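Long-range contact in glycoside Hydrolase (Bacteroides uniformis, PDB 5T9X), which probably hydrolyses agarose-type galactans as a family 16 glycoside hydrolase of a gut bacterium's agarose-degrading pathway: residues D74-S82 with R110-L120. Residues are numbered along the deposited sequence; the frame is centred on the assembly and turned at random.
Sequences DDFNYTADS and RDHISVSDGCL. With NA (sodium ion), chain D.
Ala-80 and Val-115 form a single antiparallel, hydrogen-bonded bridge that lays the 74-82 loop along the outer strand of a beta hairpin, 113-116 with 119-122, at the margin of the beta-sandwich expected of family 16 enzymes. Ala-80 N bonds to Val-115 O at 2.9 Å, and Val-115 N bonds back to Ala-80 O. Beyond Asp-81 the two segments are also bridged by one water, which accepts from Ser-82 N and donates to Asp-111 O and Ile-113 O.

Val-115 points into the loop. With CG1 anti to the backbone N (chi1 -174°), this methyl sits over a face of the Tyr-78 ring, 4.2 Å from the centroid, and also touches Phe-76 CB. Phe-76 is sandwiched: Leu-120 CB stands over the middle of one ring face, 3.8 Å from the centroid, and Asp-74 CB covers the opposite face, while Trp-92, Val-331 and Ile-334 add further contacts. Replacing Phe-76 by alanine would remove the ring and probably open a gap between Leu-120 CB and Asp-74 CB, the CB contact with Val-115 remaining.

At the hairpin's type I' turn, a sodium ion ties the two segments together through Asp-75 O, Asn-77 OD1 and Gly-118 O, with Glu-51 and Asp-332 completing the site. Asn-77 OD1, 2.6 Å from the sodium, also lies just 3.3 Å from Gly-118 CA, where a side chain would crowd it.

Behind these contacts, an Asx turn in which Asn-77 N donates to Asp-75 OD1 braces the loop at the metal. Asp-74 fixes the other corner: OD1 takes the Phe-76 backbone N-H in a second Asx turn, and OD2 accepts from Trp-92 NE1 and, at 2.7 Å, from Tyr-78 OH, a bond that probably helps keep that ring under the Val-115 methyl.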
loop_
_atom_site.group_PDB
_atom_site.type_symbol
_atom_site.label_atom_id
_atom_site.label_comp_id
_atom_site.label_asym_id
_atom_site.label_seq_id
_atom_site.Cartn_x
_atom_site.Cartn_y
_atom_site.Cartn_z
ATOM N N ASP A 74 10.612 9.700 3.877
ATOM C CA ASP A 74 11.818 9.355 3.128
ATOM C C ASP A 74 11.662 9.743 1.675
ATOM O O ASP A 74 10.698 9.331 1.035
ATOM C CB ASP A 74 12.144 7.850 3.246
ATOM C CG ASP A 74 13.652 7.530 3.012
ATOM O OD1 ASP A 74 14.367 8.332 2.355
ATOM O OD2 ASP A 74 14.136 6.466 3.478
ATOM N N ASP A 75 12.615 10.522 1.164
ATOM C CA ASP A 75 12.686 10.832 -0.265
ATOM C C ASP A 75 13.468 9.791 -1.102
ATOM O O ASP A 75 13.537 9.886 -2.346
ATOM C CB ASP A 75 13.215 12.255 -0.492
ATOM C CG ASP A 75 14.681 12.450 -0.086
ATOM O OD1 ASP A 75 15.458 11.474 0.045
ATOM O OD2 ASP A 75 15.072 13.624 0.065
ATOM N N PHE A 76 14.066 8.818 -0.426
ATOM C CA PHE A 76 14.756 7.709 -1.065
ATOM C C PHE A 76 15.872 8.108 -2.044
ATOM O O PHE A 76 16.134 7.372 -2.980
ATOM C CB PHE A 76 13.743 6.805 -1.768
ATOM C CG PHE A 76 12.761 6.153 -0.843
ATOM C CD1 PHE A 76 13.189 5.208 0.100
ATOM C CD2 PHE A 76 11.409 6.393 -0.963
ATOM C CE1 PHE A 76 12.281 4.569 0.926
ATOM C CE2 PHE A 76 10.501 5.757 -0.130
ATOM C CZ PHE A 76 10.939 4.862 0.824
ATOM N N ASN A 77 16.530 9.252 -1.828
ATOM C CA ASN A 77 17.607 9.715 -2.729
ATOM C C ASN A 77 18.968 9.293 -2.153
ATOM O O ASN A 77 19.734 10.100 -1.612
ATOM C CB ASN A 77 17.507 11.238 -3.010
ATOM C CG ASN A 77 16.197 11.637 -3.758
ATOM O OD1 ASN A 77 15.508 10.812 -4.394
ATOM N ND2 ASN A 77 15.857 12.924 -3.687
ATOM N N TYR A 78 19.206 7.990 -2.232
ATOM C CA TYR A 78 20.434 7.332 -1.800
ATOM C C TYR A 78 20.471 5.953 -2.468
ATOM O O TYR A 78 19.577 5.609 -3.254
ATOM C CB TYR A 78 20.494 7.211 -0.268
ATOM C CG TYR A 78 19.289 6.548 0.399
ATOM C CD1 TYR A 78 19.158 5.135 0.455
ATOM C CD2 TYR A 78 18.299 7.322 1.001
ATOM C CE1 TYR A 78 18.052 4.535 1.076
ATOM C CE2 TYR A 78 17.196 6.743 1.611
ATOM C CZ TYR A 78 17.061 5.353 1.653
ATOM O OH TYR A 78 15.958 4.803 2.282
ATOM N N THR A 79 21.502 5.167 -2.179
ATOM C CA THR A 79 21.650 3.834 -2.762
ATOM C C THR A 79 21.553 2.799 -1.678
ATOM O O THR A 79 22.141 2.973 -0.608
ATOM C CB THR A 79 22.990 3.696 -3.507
ATOM O OG1 THR A 79 22.845 4.334 -4.769
ATOM C CG2 THR A 79 23.361 2.217 -3.799
ATOM N N ALA A 80 20.796 1.738 -1.953
ATOM C CA ALA A 80 20.745 0.582 -1.050
ATOM C C ALA A 80 20.370 -0.693 -1.771
ATOM O O ALA A 80 19.686 -0.654 -2.783
ATOM C CB ALA A 80 19.774 0.838 0.101
ATOM N N ASP A 81 20.855 -1.817 -1.247
ATOM C CA ASP A 81 20.289 -3.147 -1.552
ATOM C C ASP A 81 20.367 -4.038 -0.286
ATOM O O ASP A 81 20.748 -3.532 0.773
ATOM C CB ASP A 81 20.936 -3.767 -2.799
ATOM C CG ASP A 81 22.436 -3.851 -2.705
ATOM O OD1 ASP A 81 22.964 -4.473 -1.745
ATOM O OD2 ASP A 81 23.079 -3.302 -3.625
ATOM N N SER A 82 19.962 -5.317 -0.371
ATOM C CA SER A 82 19.977 -6.237 0.803
ATOM C C SER A 82 21.354 -6.436 1.469
ATOM O O SER A 82 21.421 -6.632 2.686
ATOM C CB SER A 82 19.385 -7.610 0.448
ATOM O OG SER A 82 20.197 -8.310 -0.483
ATOM N N ARG A 110 14.019 -10.499 0.935
ATOM C CA ARG A 110 14.756 -9.267 1.266
ATOM C C ARG A 110 15.468 -8.658 0.042
ATOM O O ARG A 110 15.455 -7.432 -0.166
ATOM C CB ARG A 110 15.772 -9.518 2.392
ATOM C CG ARG A 110 15.141 -9.835 3.730
ATOM C CD ARG A 110 16.151 -10.029 4.839
ATOM N NE ARG A 110 15.465 -10.445 6.057
ATOM C CZ ARG A 110 14.813 -9.640 6.902
ATOM N NH1 ARG A 110 14.725 -8.323 6.698
ATOM N NH2 ARG A 110 14.220 -10.165 7.973
ATOM N N ASP A 111 16.064 -9.523 -0.773
ATOM C CA ASP A 111 16.849 -9.056 -1.915
ATOM C C ASP A 111 16.013 -8.548 -3.079
ATOM O O ASP A 111 16.578 -8.097 -4.052
ATOM C CB ASP A 111 17.863 -10.138 -2.381
ATOM C CG ASP A 111 17.201 -11.349 -3.049
ATOM O OD1 ASP A 111 16.015 -11.312 -3.425
ATOM O OD2 ASP A 111 17.890 -12.364 -3.212
ATOM N N HIS A 112 14.685 -8.635 -2.988
ATOM C CA HIS A 112 13.794 -7.998 -3.968
ATOM C C HIS A 112 13.472 -6.538 -3.616
ATOM O O HIS A 112 12.668 -5.907 -4.314
ATOM C CB HIS A 112 12.532 -8.845 -4.168
ATOM C CG HIS A 112 12.765 -10.025 -5.051
ATOM N ND1 HIS A 112 13.737 -10.967 -4.789
ATOM C CD2 HIS A 112 12.197 -10.389 -6.224
ATOM C CE1 HIS A 112 13.746 -11.871 -5.753
ATOM N NE2 HIS A 112 12.822 -11.542 -6.640
ATOM N N ILE A 113 14.097 -6.011 -2.551
ATOM C CA ILE A 113 13.989 -4.602 -2.174
ATOM C C ILE A 113 15.288 -3.867 -2.457
ATOM O O ILE A 113 16.365 -4.316 -2.042
ATOM C CB ILE A 113 13.748 -4.444 -0.674
ATOM C CG1 ILE A 113 12.464 -5.150 -0.260
ATOM C CG2 ILE A 113 13.756 -2.975 -0.261
ATOM C CD1 ILE A 113 11.219 -4.689 -0.981
ATOM N N SER A 114 15.178 -2.692 -3.073
ATOM C CA SER A 114 16.322 -1.808 -3.182
ATOM C C SER A 114 15.921 -0.352 -3.364
ATOM O O SER A 114 14.754 -0.021 -3.569
ATOM C CB SER A 114 17.228 -2.261 -4.342
ATOM O OG SER A 114 16.597 -2.113 -5.610
ATOM N N VAL A 115 16.921 0.514 -3.254
ATOM C CA VAL A 115 16.777 1.938 -3.492
ATOM C C VAL A 115 17.891 2.369 -4.450
ATOM O O VAL A 115 19.076 2.103 -4.199
ATOM C CB VAL A 115 16.869 2.731 -2.194
ATOM C CG1 VAL A 115 16.570 4.190 -2.469
ATOM C CG2 VAL A 115 15.899 2.173 -1.167
ATOM N N SER A 116 17.484 2.999 -5.548
ATOM C CA SER A 116 18.391 3.528 -6.556
ATOM C C SER A 116 17.656 4.463 -7.498
ATOM O O SER A 116 16.450 4.304 -7.728
ATOM C CB SER A 116 19.027 2.398 -7.368
ATOM O OG SER A 116 18.137 1.910 -8.341
ATOM N N ASP A 117 18.399 5.420 -8.057
ATOM C CA ASP A 117 17.847 6.390 -9.007
ATOM C C ASP A 117 16.670 7.215 -8.405
ATOM O O ASP A 117 15.712 7.576 -9.083
ATOM C CB ASP A 117 17.423 5.639 -10.273
ATOM C CG ASP A 117 17.537 6.482 -11.522
ATOM O OD1 ASP A 117 18.661 6.564 -12.076
ATOM O OD2 ASP A 117 16.501 7.039 -11.966
ATOM N N GLY A 118 16.753 7.495 -7.112
ATOM C CA GLY A 118 15.747 8.267 -6.415
ATOM C C GLY A 118 14.445 7.562 -6.026
ATOM O O GLY A 118 13.517 8.261 -5.585
ATOM N N CYS A 119 14.357 6.225 -6.165
ATOM C CA CYS A 119 13.168 5.479 -5.767
ATOM C C CYS A 119 13.435 4.234 -4.944
ATOM O O CYS A 119 14.427 3.550 -5.142
ATOM C CB CYS A 119 12.408 5.005 -6.984
ATOM S SG CYS A 119 11.851 6.358 -7.993
ATOM N N LEU A 120 12.489 3.933 -4.063
ATOM C CA LEU A 120 12.321 2.597 -3.515
ATOM C C LEU A 120 11.809 1.728 -4.658
ATOM O O LEU A 120 10.893 2.113 -5.370
ATOM C CB LEU A 120 11.303 2.623 -2.390
ATOM C CG LEU A 120 10.944 1.283 -1.781
ATOM C CD1 LEU A 120 12.173 0.636 -1.167
ATOM C CD2 LEU A 120 9.849 1.477 -0.752
HETATM NA NA NA D . 12.924 10.292 -4.573
HETATM O O HOH W 1 18.420 -6.047 -2.844
#